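Local coordinates for extracellular solute-binding protein (Bordetella parapertussis, PDB 3PU5) that probably binds a small solute, perhaps a polyamine, outside the cytoplasm and probably delivers it to a membrane transporter, at residues Ile8-Ser13 with Val35-Val40; Pro242-Val247 with Ala257-Ala262; Lys23-Pro28 with Glu265-Ala270; Lys78-Asp83 with Val246-Lys251. All coordinates share one frame; numbering follows the deposited sequence.

Contact 1 (Ile8-Ser13 with Val35-Val40); sequences IYVTSS and VKVTLV
V40, I8 and V10 give up the largest areas as strand 8-12 runs parallel to strand 36-40, with their axes 30° apart. V40 is held through its backbone in both directions. Its N donates to V10 O at 2.9 Å, while its O receives S12 N at 3.0 Å. The S12 donor stands above the V40 carbonyl plane, 50° out of it, whereas the bonds nearer the start of the pairing are straighter. The CG2 branch of V40 meets the Y9 ring at its edge, near the ring plane, 4.1 Å from CD2. The same CD2 lies 3.5 Å from T38 CB, the two side chains running alongside each other on the face shared by Y9, T11, T38 and V40.

I8 begins the exchange, its N bonding to K36 O at 2.8 Å and its O accepting from T38 N. The opposite face carries I8, V10, V37 and L39. With chi1 at 62°, CG1 of I8 sits between the backbone N and the carbonyl carbon, side by side with V37, whose CG2 is 4.0 Å from it. V10 sends CG2 against V37 CG1 at 3.8 Å, and its CB rests 4.0 Å from L39 CD2. F258 of helix 252-262 packs on I8 and V10, so this face is buried, while D61 bonds to Y9 N on the other edge of strand 8-12. Together with helix 15-33, which links the two strands, the arrangement is a beta-alpha-beta crossover, a building block of the alpha/beta domains in periplasmic binding proteins.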
loop_
_atom_site.group_PDB
_atom_site.type_symbol
_atom_site.label_atom_id
_atom_site.label_comp_id
_atom_site.label_asym_id
_atom_site.label_seq_id
_atom_site.Cartn_x
_atom_site.Cartn_y
_atom_site.Cartn_z
ATOM N N ILE A 8 17.604 -1.788 -19.399
ATOM C CA ILE A 8 16.650 -0.794 -18.901
ATOM C C ILE A 8 16.924 -0.373 -17.455
ATOM O O ILE A 8 17.518 -1.126 -16.669
ATOM C CB ILE A 8 15.152 -1.236 -19.055
ATOM C CG1 ILE A 8 14.846 -2.510 -18.252
ATOM C CG2 ILE A 8 14.778 -1.388 -20.522
ATOM C CD1 ILE A 8 13.344 -2.868 -18.208
ATOM N N TYR A 9 16.498 0.845 -17.124
ATOM C CA TYR A 9 16.652 1.373 -15.776
ATOM C C TYR A 9 15.272 1.530 -15.121
ATOM O O TYR A 9 14.352 2.120 -15.697
ATOM C CB TYR A 9 17.451 2.688 -15.788
ATOM C CG TYR A 9 18.897 2.480 -16.196
ATOM C CD1 TYR A 9 19.247 2.334 -17.535
ATOM C CD2 TYR A 9 19.904 2.406 -15.245
ATOM C CE1 TYR A 9 20.578 2.132 -17.914
ATOM C CE2 TYR A 9 21.230 2.200 -15.610
ATOM C CZ TYR A 9 21.560 2.064 -16.942
ATOM O OH TYR A 9 22.870 1.863 -17.300
ATOM N N VAL A 10 15.134 0.959 -13.931
ATOM C CA VAL A 10 13.858 0.910 -13.222
ATOM C C VAL A 10 14.063 1.448 -11.816
ATOM O O VAL A 10 14.925 0.957 -11.068
ATOM C CB VAL A 10 13.314 -0.553 -13.115
ATOM C CG1 VAL A 10 11.944 -0.577 -12.393
ATOM C CG2 VAL A 10 13.198 -1.193 -14.501
ATOM N N THR A 11 13.279 2.456 -11.447
ATOM C CA THR A 11 13.439 3.051 -10.129
ATOM C C THR A 11 13.019 2.062 -9.057
ATOM O O THR A 11 12.203 1.167 -9.297
ATOM C CB THR A 11 12.619 4.339 -9.965
ATOM O OG1 THR A 11 11.222 4.023 -9.939
ATOM C CG2 THR A 11 12.901 5.302 -11.102
ATOM N N SER A 12 13.589 2.234 -7.875
ATOM C CA SER A 12 13.169 1.490 -6.709
ATOM C C SER A 12 13.546 2.280 -5.459
ATOM O O SER A 12 14.099 3.385 -5.552
ATOM C CB SER A 12 13.805 0.098 -6.701
ATOM O OG SER A 12 13.088 -0.768 -5.844
ATOM N N SER A 13 13.245 1.724 -4.291
ATOM C CA SER A 13 13.447 2.452 -3.048
ATOM C C SER A 13 14.767 2.071 -2.391
ATOM O O SER A 13 15.792 2.725 -2.599
ATOM C CB SER A 13 12.279 2.201 -2.087
ATOM O OG SER A 13 11.982 0.815 -1.988
ATOM N N VAL A 35 17.426 -9.069 -21.303
ATOM C CA VAL A 35 17.474 -7.629 -21.107
ATOM C C VAL A 35 17.992 -7.336 -19.713
ATOM O O VAL A 35 17.430 -7.794 -18.723
ATOM C CB VAL A 35 16.087 -6.992 -21.277
ATOM C CG1 VAL A 35 16.111 -5.529 -20.852
ATOM C CG2 VAL A 35 15.618 -7.131 -22.726
ATOM N N LYS A 36 19.085 -6.589 -19.637
ATOM C CA LYS A 36 19.637 -6.218 -18.344
ATOM C C LYS A 36 18.737 -5.208 -17.627
ATOM O O LYS A 36 18.165 -4.307 -18.253
ATOM C CB LYS A 36 21.065 -5.676 -18.490
ATOM C CG LYS A 36 21.607 -5.082 -17.203
ATOM C CD LYS A 36 23.051 -5.465 -16.936
ATOM C CE LYS A 36 23.468 -4.973 -15.559
ATOM N NZ LYS A 36 24.581 -5.776 -14.998
ATOM N N VAL A 37 18.601 -5.367 -16.318
ATOM C CA VAL A 37 17.817 -4.423 -15.530
ATOM C C VAL A 37 18.669 -3.838 -14.412
ATOM O O VAL A 37 19.254 -4.577 -13.610
ATOM C CB VAL A 37 16.557 -5.067 -14.904
ATOM C CG1 VAL A 37 15.766 -4.006 -14.114
ATOM C CG2 VAL A 37 15.687 -5.698 -15.979
ATOM N N THR A 38 18.739 -2.512 -14.364
ATOM C CA THR A 38 19.366 -1.829 -13.239
ATOM C C THR A 38 18.293 -1.184 -12.375
ATOM O O THR A 38 17.499 -0.380 -12.858
ATOM C CB THR A 38 20.352 -0.726 -13.710
ATOM O OG1 THR A 38 21.470 -1.333 -14.370
ATOM C CG2 THR A 38 20.857 0.102 -12.523
ATOM N N LEU A 39 18.263 -1.546 -11.099
ATOM C CA LEU A 39 17.356 -0.913 -10.151
ATOM C C LEU A 39 18.063 0.290 -9.537
ATOM O O LEU A 39 19.152 0.151 -8.976
ATOM C CB LEU A 39 16.966 -1.899 -9.053
ATOM C CG LEU A 39 16.194 -3.136 -9.521
ATOM C CD1 LEU A 39 16.047 -4.140 -8.386
ATOM C CD2 LEU A 39 14.829 -2.739 -10.069
ATOM N N VAL A 40 17.443 1.461 -9.650
ATOM C CA VAL A 40 18.028 2.703 -9.154
ATOM C C VAL A 40 17.393 3.134 -7.830
ATOM O O VAL A 40 16.258 3.617 -7.814
ATOM C CB VAL A 40 17.840 3.827 -10.185
ATOM C CG1 VAL A 40 18.602 5.065 -9.756
ATOM C CG2 VAL A 40 18.292 3.366 -11.577
#

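Contact 2 (Pro242-Val247 with Ala257-Ala262); sequences PVMAVV and AFMNYA
The shortest backbone bond within the two segments runs from A262 N to F258 O at 2.8 Å; it fixes the turn whose F258 and A262 both touch M244 of the strand. This is helix-on-sheet packing of an alpha/beta domain: strand 243-246 runs roughly antiparallel to helix 257-262, at 153°, with the axes 9.0 Å apart at closest approach. No hydrogen bond crosses the interface, and two selenomethionines, M244 and M259, do most of the touching.

M244 extends from the strand through CG and SE and then bends at chi3 (-74°). Its selenium lies 3.8 Å from A262 CB and 3.9 Å from M259 CG, while the bend brings CE to 3.8 Å from F258 CE2. The selenium stands 5.1 Å from the centroid of the F258 ring and 64° off its normal, an oblique Met-aromatic contact. F258 also meets the ring of F29 in helix 15-33 edge-to-face. The strand is tied on both of its edges, since A245 pairs with A63 and M244 with S106.

M259 reaches back from the helix to the strand. Its selenium passes by V246, 4.2 Å from CG2. Because the chain stays extended to its end, the methyl carbon CE arrives at the backbone of the strand, 3.4 Å from M244 O.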
loop_
_atom_site.group_PDB
_atom_site.type_symbol
_atom_site.label_atom_id
_atom_site.label_comp_id
_atom_site.label_asym_id
_atom_site.label_seq_id
_atom_site.Cartn_x
_atom_site.Cartn_y
_atom_site.Cartn_z
ATOM N N PRO A 242 2.782 0.584 -4.239
ATOM C CA PRO A 242 3.595 1.370 -5.169
ATOM C C PRO A 242 3.052 1.226 -6.587
ATOM O O PRO A 242 2.370 0.250 -6.901
ATOM C CB PRO A 242 4.986 0.741 -5.040
ATOM C CG PRO A 242 4.731 -0.693 -4.613
ATOM C CD PRO A 242 3.439 -0.665 -3.806
ATOM N N VAL A 243 3.325 2.212 -7.430
ATOM C CA VAL A 243 2.799 2.214 -8.791
ATOM C C VAL A 243 3.912 1.955 -9.795
ATOM O O VAL A 243 5.062 2.370 -9.583
ATOM C CB VAL A 243 2.106 3.550 -9.118
ATOM C CG1 VAL A 243 1.340 3.452 -10.426
ATOM C CG2 VAL A 243 1.162 3.935 -7.999
HETATM N N MSE A 244 3.574 1.253 -10.874
HETATM C CA MSE A 244 4.514 1.035 -11.958
HETATM C C MSE A 244 3.997 1.662 -13.252
HETATM O O MSE A 244 2.821 1.548 -13.581
HETATM C CB MSE A 244 4.765 -0.456 -12.177
HETATM C CG MSE A 244 5.908 -0.729 -13.153
HETATM SE SE MSE A 244 6.405 -2.646 -13.222
HETATM C CE MSE A 244 7.351 -2.808 -11.511
ATOM N N ALA A 245 4.893 2.302 -13.991
ATOM C CA ALA A 245 4.541 2.970 -15.233
ATOM C C ALA A 245 5.729 3.033 -16.192
ATOM O O ALA A 245 6.893 3.038 -15.770
ATOM C CB ALA A 245 4.014 4.389 -14.952
ATOM N N VAL A 246 5.412 3.108 -17.482
ATOM C CA VAL A 246 6.405 3.295 -18.529
ATOM C C VAL A 246 6.683 4.785 -18.749
ATOM O O VAL A 246 5.762 5.563 -18.995
ATOM C CB VAL A 246 5.918 2.688 -19.859
ATOM C CG1 VAL A 246 6.944 2.939 -20.966
ATOM C CG2 VAL A 246 5.654 1.193 -19.697
ATOM N N VAL A 247 7.957 5.170 -18.673
ATOM C CA VAL A 247 8.380 6.561 -18.872
ATOM C C VAL A 247 8.404 6.974 -20.347
ATOM O O VAL A 247 9.122 6.374 -21.155
ATOM C CB VAL A 247 9.785 6.787 -18.272
ATOM C CG1 VAL A 247 10.316 8.172 -18.639
ATOM C CG2 VAL A 247 9.755 6.570 -16.749
ATOM N N ALA A 257 7.691 -4.599 -21.690
ATOM C CA ALA A 257 8.012 -6.008 -21.527
ATOM C C ALA A 257 8.344 -6.316 -20.073
ATOM O O ALA A 257 7.876 -7.318 -19.520
ATOM C CB ALA A 257 9.160 -6.402 -22.439
ATOM N N PHE A 258 9.139 -5.457 -19.444
ATOM C CA PHE A 258 9.402 -5.636 -18.020
ATOM C C PHE A 258 8.110 -5.528 -17.198
ATOM O O PHE A 258 7.845 -6.354 -16.311
ATOM C CB PHE A 258 10.441 -4.632 -17.493
ATOM C CG PHE A 258 10.651 -4.734 -16.013
ATOM C CD1 PHE A 258 11.435 -5.745 -15.479
ATOM C CD2 PHE A 258 10.013 -3.857 -15.143
ATOM C CE1 PHE A 258 11.598 -5.869 -14.094
ATOM C CE2 PHE A 258 10.181 -3.967 -13.761
ATOM C CZ PHE A 258 10.970 -4.974 -13.238
HETATM N N MSE A 259 7.309 -4.507 -17.479
HETATM C CA MSE A 259 6.073 -4.321 -16.726
HETATM C C MSE A 259 5.170 -5.542 -16.892
HETATM O O MSE A 259 4.557 -6.013 -15.939
HETATM C CB MSE A 259 5.351 -3.062 -17.191
HETATM C CG MSE A 259 4.109 -2.720 -16.390
HETATM SE SE MSE A 259 3.425 -0.944 -16.908
HETATM C CE MSE A 259 1.875 -0.875 -15.710
ATOM N N ASN A 260 5.100 -6.062 -18.111
ATOM C CA ASN A 260 4.292 -7.242 -18.358
ATOM C C ASN A 260 4.747 -8.416 -17.503
ATOM O O ASN A 260 3.926 -9.161 -16.978
ATOM C CB ASN A 260 4.358 -7.641 -19.824
ATOM C CG ASN A 260 3.432 -8.787 -20.143
ATOM O OD1 ASN A 260 2.230 -8.713 -19.882
ATOM N ND2 ASN A 260 3.985 -9.861 -20.695
ATOM N N TYR A 261 6.060 -8.582 -17.376
ATOM C CA TYR A 261 6.586 -9.654 -16.540
ATOM C C TYR A 261 6.294 -9.392 -15.059
ATOM O O TYR A 261 5.845 -10.283 -14.345
ATOM C CB TYR A 261 8.089 -9.894 -16.775
ATOM C CG TYR A 261 8.595 -11.048 -15.939
ATOM C CD1 TYR A 261 9.293 -10.819 -14.767
ATOM C CD2 TYR A 261 8.302 -12.364 -16.286
ATOM C CE1 TYR A 261 9.725 -11.871 -13.976
ATOM C CE2 TYR A 261 8.727 -13.421 -15.506
ATOM C CZ TYR A 261 9.437 -13.166 -14.352
ATOM O OH TYR A 261 9.858 -14.199 -13.557
ATOM N N ALA A 262 6.520 -8.157 -14.615
ATOM C CA ALA A 262 6.396 -7.814 -13.195
ATOM C C ALA A 262 4.974 -7.997 -12.693
ATOM O O ALA A 262 4.745 -8.309 -11.525
ATOM C CB ALA A 262 6.870 -6.365 -12.943
#

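Contact 3 (Lys23-Pro28 with Glu265-Ala270); sequences KHMAEP and EEAQKA
The imidazole of H24 is sandwiched: A270 O of helix 265-270 sits 3.7 Å above the ring plane, over its centre, and K23 CG lies over the opposite face, 3.8 Å above the plane. A270 also brings its methyl group to the ring, CB standing 3.7 Å from H24 ND1. Further along H24 touches F271 and A274 of helix 265-275, so the ring lies along that helix rather than only at one residue.

The two helices run roughly antiparallel, at 143°, with segment axes 8.8 Å apart. Small residues allow this approach: A267 and A270 both face helix 23-28, and the CA atoms of M25 and A267 are 5.7 Å apart. A267 CB sits against the backbone of the first helix, 3.7 Å from H24 O. There the helix has a wider pi-type turn at 23-26 and a kink at P28, whose N lacks a bond to the preceding turn.

Selenomethionine M25 runs beside A267, its CG facing A267 CB, and on toward Q268. CG leaves anti to the carbonyl carbon (chi1 -60°), and the extended chain carries CE to 4.0 Å from Q268 NE2, the two side chains crossing obliquely. Q268 folds at chi2 (-78°) and has its amide claimed elsewhere: OE1 accepts from V280 N, and NE2 donates to the carbonyls of Y108 and A262.

With no hydrogen bond between the segments, the pairing rests on van der Waals contacts, with the two alanine methyls against H24. A carbonyl oxygen over the ring face would probably favour the protonated, positively charged form of the imidazole somewhat, and the Q268 amide, satisfied by other partners, meets M25 through van der Waals contact alone.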
loop_
_atom_site.group_PDB
_atom_site.type_symbol
_atom_site.label_atom_id
_atom_site.label_comp_id
_atom_site.label_asym_id
_atom_site.label_seq_id
_atom_site.Cartn_x
_atom_site.Cartn_y
_atom_site.Cartn_z
ATOM N N LYS A 23 15.545 -9.710 -6.833
ATOM C CA LYS A 23 15.510 -11.168 -6.775
ATOM C C LYS A 23 14.332 -11.785 -7.541
ATOM O O LYS A 23 14.478 -12.806 -8.235
ATOM C CB LYS A 23 15.458 -11.603 -5.310
ATOM C CG LYS A 23 15.561 -13.101 -5.076
ATOM C CD LYS A 23 15.517 -13.403 -3.584
ATOM C CE LYS A 23 15.826 -14.861 -3.284
ATOM N NZ LYS A 23 15.660 -15.159 -1.826
ATOM N N HIS A 24 13.161 -11.171 -7.414
ATOM C CA HIS A 24 11.937 -11.806 -7.904
ATOM C C HIS A 24 11.351 -11.209 -9.175
ATOM O O HIS A 24 10.471 -11.810 -9.803
ATOM C CB HIS A 24 10.893 -11.856 -6.786
ATOM C CG HIS A 24 11.352 -12.629 -5.592
ATOM N ND1 HIS A 24 11.578 -13.989 -5.634
ATOM C CD2 HIS A 24 11.667 -12.234 -4.338
ATOM C CE1 HIS A 24 11.994 -14.399 -4.450
ATOM N NE2 HIS A 24 12.058 -13.352 -3.645
HETATM N N MSE A 25 11.841 -10.032 -9.561
HETATM C CA MSE A 25 11.364 -9.396 -10.783
HETATM C C MSE A 25 12.489 -9.126 -11.784
HETATM O O MSE A 25 12.435 -9.597 -12.914
HETATM C CB MSE A 25 10.608 -8.109 -10.446
HETATM C CG MSE A 25 9.393 -8.347 -9.544
HETATM SE SE MSE A 25 8.416 -6.711 -9.122
HETATM C CE MSE A 25 6.724 -7.543 -8.574
ATOM N N ALA A 26 13.503 -8.375 -11.360
ATOM C CA ALA A 26 14.594 -7.972 -12.253
ATOM C C ALA A 26 15.434 -9.155 -12.742
ATOM O O ALA A 26 15.630 -9.319 -13.941
ATOM C CB ALA A 26 15.476 -6.931 -11.591
ATOM N N GLU A 27 15.913 -9.986 -11.818
ATOM C CA GLU A 27 16.773 -11.114 -12.192
ATOM C C GLU A 27 16.082 -12.159 -13.087
ATOM O O GLU A 27 16.613 -12.513 -14.138
ATOM C CB GLU A 27 17.425 -11.753 -10.960
ATOM C CG GLU A 27 18.584 -10.931 -10.385
ATOM C CD GLU A 27 19.027 -11.398 -8.997
ATOM O OE1 GLU A 27 18.520 -12.434 -8.520
ATOM O OE2 GLU A 27 19.886 -10.732 -8.377
ATOM N N PRO A 28 14.891 -12.648 -12.685
ATOM C CA PRO A 28 14.167 -13.592 -13.548
ATOM C C PRO A 28 13.875 -13.031 -14.936
ATOM O O PRO A 28 13.978 -13.756 -15.925
ATOM C CB PRO A 28 12.857 -13.823 -12.789
ATOM C CG PRO A 28 13.220 -13.583 -11.357
ATOM C CD PRO A 28 14.206 -12.448 -11.396
ATOM N N GLU A 265 1.849 -13.543 -13.452
ATOM C CA GLU A 265 1.543 -14.442 -12.340
ATOM C C GLU A 265 2.793 -14.960 -11.608
ATOM O O GLU A 265 2.812 -15.055 -10.380
ATOM C CB GLU A 265 0.676 -15.615 -12.828
ATOM C CG GLU A 265 0.280 -16.585 -11.727
ATOM C CD GLU A 265 -0.510 -17.795 -12.228
ATOM O OE1 GLU A 265 -0.947 -17.796 -13.408
ATOM O OE2 GLU A 265 -0.696 -18.742 -11.428
ATOM N N GLU A 266 3.835 -15.287 -12.359
ATOM C CA GLU A 266 5.035 -15.873 -11.765
ATOM C C GLU A 266 5.772 -14.876 -10.863
ATOM O O GLU A 266 6.104 -15.178 -9.714
ATOM C CB GLU A 266 5.950 -16.404 -12.871
ATOM C CG GLU A 266 7.377 -16.736 -12.448
ATOM C CD GLU A 266 8.201 -17.264 -13.619
ATOM O OE1 GLU A 266 7.972 -18.418 -14.036
ATOM O OE2 GLU A 266 9.071 -16.530 -14.135
ATOM N N ALA A 267 6.009 -13.677 -11.375
ATOM C CA ALA A 267 6.720 -12.665 -10.607
ATOM C C ALA A 267 5.861 -12.126 -9.460
ATOM O O ALA A 267 6.356 -11.884 -8.361
ATOM C CB ALA A 267 7.188 -11.540 -11.518
ATOM N N GLN A 268 4.572 -11.936 -9.711
ATOM C CA GLN A 268 3.683 -11.451 -8.665
ATOM C C GLN A 268 3.691 -12.409 -7.481
ATOM O O GLN A 268 3.811 -11.994 -6.321
ATOM C CB GLN A 268 2.267 -11.268 -9.197
ATOM C CG GLN A 268 2.088 -9.992 -10.000
ATOM C CD GLN A 268 1.968 -8.769 -9.112
ATOM O OE1 GLN A 268 1.102 -8.714 -8.244
ATOM N NE2 GLN A 268 2.842 -7.783 -9.320
ATOM N N LYS A 269 3.572 -13.702 -7.767
ATOM C CA LYS A 269 3.563 -14.669 -6.685
ATOM C C LYS A 269 4.891 -14.654 -5.935
ATOM O O LYS A 269 4.920 -14.616 -4.703
ATOM C CB LYS A 269 3.277 -16.075 -7.201
ATOM C CG LYS A 269 3.184 -17.123 -6.103
ATOM C CD LYS A 269 3.007 -18.505 -6.717
ATOM C CE LYS A 269 2.320 -19.461 -5.758
ATOM N NZ LYS A 269 3.036 -19.597 -4.481
ATOM N N ALA A 270 5.990 -14.694 -6.678
ATOM C CA ALA A 270 7.306 -14.803 -6.061
ATOM C C ALA A 270 7.616 -13.577 -5.199
ATOM O O ALA A 270 8.048 -13.707 -4.064
ATOM C CB ALA A 270 8.381 -15.002 -7.129
#

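Contact 4 (Lys78-Asp83 with Val246-Lys251); sequences KLAQVD and VVKGGK
A80 N bonds to V246 O at 2.7 Å, and K248 N bonds to K78 O at 3.0 Å; between these two bonds L79 and V247 form a single beta bridge that joins two loops. The first is nearly straight, with 169° at its hydrogen, whereas the second donor is tilted 34° from the K78 carbonyl plane. V246 O is also approached by the CA-H of L79.

Around this backbone core, A80 CB rests 4.0 Å from V246 CG1, and V82 CG1 meets V246 CG2 at 3.8 Å. Two waters extend the bridge at its ends. One donates to both K78 O and K248 O, so K78 O accepts two hydrogens; the other donates to A80 O and accepts from V246 N, each at 2.7 Å.

Farther out, V247 to G250 make a type II beta turn, closed by G250 N on V247 O. G249 takes the positive phi (88°) of its third position, and its N bonds to E252 at the start of helix 252-262. L79 packs on M70, L73 and I74 of helix 67-75. The K248 chain lies extended along the backbone of residues 77-79, NZ bonding to K77 O and CE passing 3.3 Å from L79 O.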
loop_
_atom_site.group_PDB
_atom_site.type_symbol
_atom_site.label_atom_id
_atom_site.label_comp_id
_atom_site.label_asym_id
_atom_site.label_seq_id
_atom_site.Cartn_x
_atom_site.Cartn_y
_atom_site.Cartn_z
ATOM N N LYS A 78 4.014 12.473 -18.134
ATOM C CA LYS A 78 5.347 11.894 -18.317
ATOM C C LYS A 78 5.338 10.373 -18.501
ATOM O O LYS A 78 6.389 9.756 -18.676
ATOM C CB LYS A 78 6.268 12.287 -17.159
ATOM C CG LYS A 78 6.601 13.779 -17.122
ATOM C CD LYS A 78 7.466 14.154 -18.319
ATOM C CE LYS A 78 7.856 15.615 -18.289
ATOM N NZ LYS A 78 8.497 15.999 -19.585
ATOM N N LEU A 79 4.154 9.772 -18.485
ATOM C CA LEU A 79 4.041 8.318 -18.526
ATOM C C LEU A 79 3.372 7.867 -19.815
ATOM O O LEU A 79 2.449 8.510 -20.283
ATOM C CB LEU A 79 3.224 7.846 -17.326
ATOM C CG LEU A 79 3.729 8.373 -15.981
ATOM C CD1 LEU A 79 2.812 7.906 -14.844
ATOM C CD2 LEU A 79 5.156 7.910 -15.757
ATOM N N ALA A 80 3.833 6.761 -20.393
ATOM C CA ALA A 80 3.245 6.292 -21.643
ATOM C C ALA A 80 1.962 5.510 -21.394
ATOM O O ALA A 80 1.806 4.862 -20.359
ATOM C CB ALA A 80 4.248 5.446 -22.428
ATOM N N GLN A 81 1.044 5.571 -22.349
ATOM C CA GLN A 81 -0.179 4.779 -22.274
ATOM C C GLN A 81 0.135 3.283 -22.338
ATOM O O GLN A 81 1.010 2.852 -23.091
ATOM C CB GLN A 81 -1.149 5.173 -23.398
ATOM C CG GLN A 81 -0.594 4.929 -24.809
ATOM C CD GLN A 81 -1.492 5.479 -25.917
ATOM O OE1 GLN A 81 -2.559 4.921 -26.216
ATOM N NE2 GLN A 81 -1.055 6.574 -26.541
ATOM N N VAL A 82 -0.563 2.498 -21.530
ATOM C CA VAL A 82 -0.420 1.054 -21.563
ATOM C C VAL A 82 -1.793 0.406 -21.452
ATOM O O VAL A 82 -2.694 0.947 -20.810
ATOM C CB VAL A 82 0.490 0.520 -20.422
ATOM C CG1 VAL A 82 1.948 0.918 -20.649
ATOM C CG2 VAL A 82 -0.001 1.002 -19.057
ATOM N N ASP A 83 -1.946 -0.754 -22.079
ATOM C CA ASP A 83 -3.181 -1.516 -21.975
ATOM C C ASP A 83 -2.931 -2.996 -22.230
ATOM O O ASP A 83 -1.788 -3.435 -22.372
ATOM C CB ASP A 83 -4.248 -0.974 -22.941
ATOM C CG ASP A 83 -3.814 -1.026 -24.395
ATOM O OD1 ASP A 83 -3.073 -1.955 -24.778
ATOM O OD2 ASP A 83 -4.229 -0.137 -25.166
ATOM N N VAL A 246 5.412 3.108 -17.482
ATOM C CA VAL A 246 6.405 3.295 -18.529
ATOM C C VAL A 246 6.683 4.785 -18.749
ATOM O O VAL A 246 5.762 5.563 -18.995
ATOM C CB VAL A 246 5.918 2.688 -19.859
ATOM C CG1 VAL A 246 6.944 2.939 -20.966
ATOM C CG2 VAL A 246 5.654 1.193 -19.697
ATOM N N VAL A 247 7.957 5.170 -18.673
ATOM C CA VAL A 247 8.380 6.561 -18.872
ATOM C C VAL A 247 8.404 6.974 -20.347
ATOM O O VAL A 247 9.122 6.374 -21.155
ATOM C CB VAL A 247 9.785 6.787 -18.272
ATOM C CG1 VAL A 247 10.316 8.172 -18.639
ATOM C CG2 VAL A 247 9.755 6.570 -16.749
ATOM N N LYS A 248 7.615 7.987 -20.698
ATOM C CA LYS A 248 7.559 8.473 -22.080
ATOM C C LYS A 248 8.949 8.799 -22.601
ATOM O O LYS A 248 9.693 9.525 -21.953
ATOM C CB LYS A 248 6.710 9.746 -22.178
ATOM C CG LYS A 248 5.233 9.546 -22.427
ATOM C CD LYS A 248 4.585 10.890 -22.773
ATOM C CE LYS A 248 3.079 10.867 -22.537
ATOM N NZ LYS A 248 2.463 12.208 -22.797
ATOM N N GLY A 249 9.295 8.270 -23.772
ATOM C CA GLY A 249 10.557 8.600 -24.415
ATOM C C GLY A 249 11.723 7.717 -24.012
ATOM O O GLY A 249 12.830 7.885 -24.513
ATOM N N GLY A 250 11.488 6.786 -23.091
ATOM C CA GLY A 250 12.510 5.819 -22.724
ATOM C C GLY A 250 12.474 4.651 -23.698
ATOM O O GLY A 250 11.917 4.772 -24.790
ATOM N N LYS A 251 13.077 3.525 -23.318
ATOM C CA LYS A 251 13.024 2.319 -24.140
ATOM C C LYS A 251 11.682 1.641 -23.906
ATOM O O LYS A 251 11.591 0.647 -23.179
ATOM C CB LYS A 251 14.179 1.376 -23.790
ATOM C CG LYS A 251 15.560 1.935 -24.143
ATOM C CD LYS A 251 16.674 1.026 -23.657
ATOM C CE LYS A 251 18.042 1.532 -24.113
ATOM N NZ LYS A 251 18.474 2.690 -23.311
HETATM O O HOH W 1 8.739 11.125 -19.925
HETATM O O HOH W 2 2.862 3.475 -18.337
#

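Contact 2 is the hub of the set. F258 reaches contact 1, its CB 3.5 Å from I8 CD1. Toward contact 3 the link is partly polar: Y261 OH is 2.5 Å from E266 OE2, a probable hydrogen bond, and Y261 O packs 3.4 Å from A267 CB. Contacts 2 and 4 share V246 and V247, and A245 CB also meets L79 CD1 at 3.7 Å. Contacts 1 and 3 join through A26 CB and V37 CG1, 3.9 Å apart, whereas contacts 3 and 4 do not touch, their centres being about 21 Å apart. Glycerol, probably from the crystallisation liquor, lies about 3 Å from the Y9 side chain and does not by itself mark the solute site.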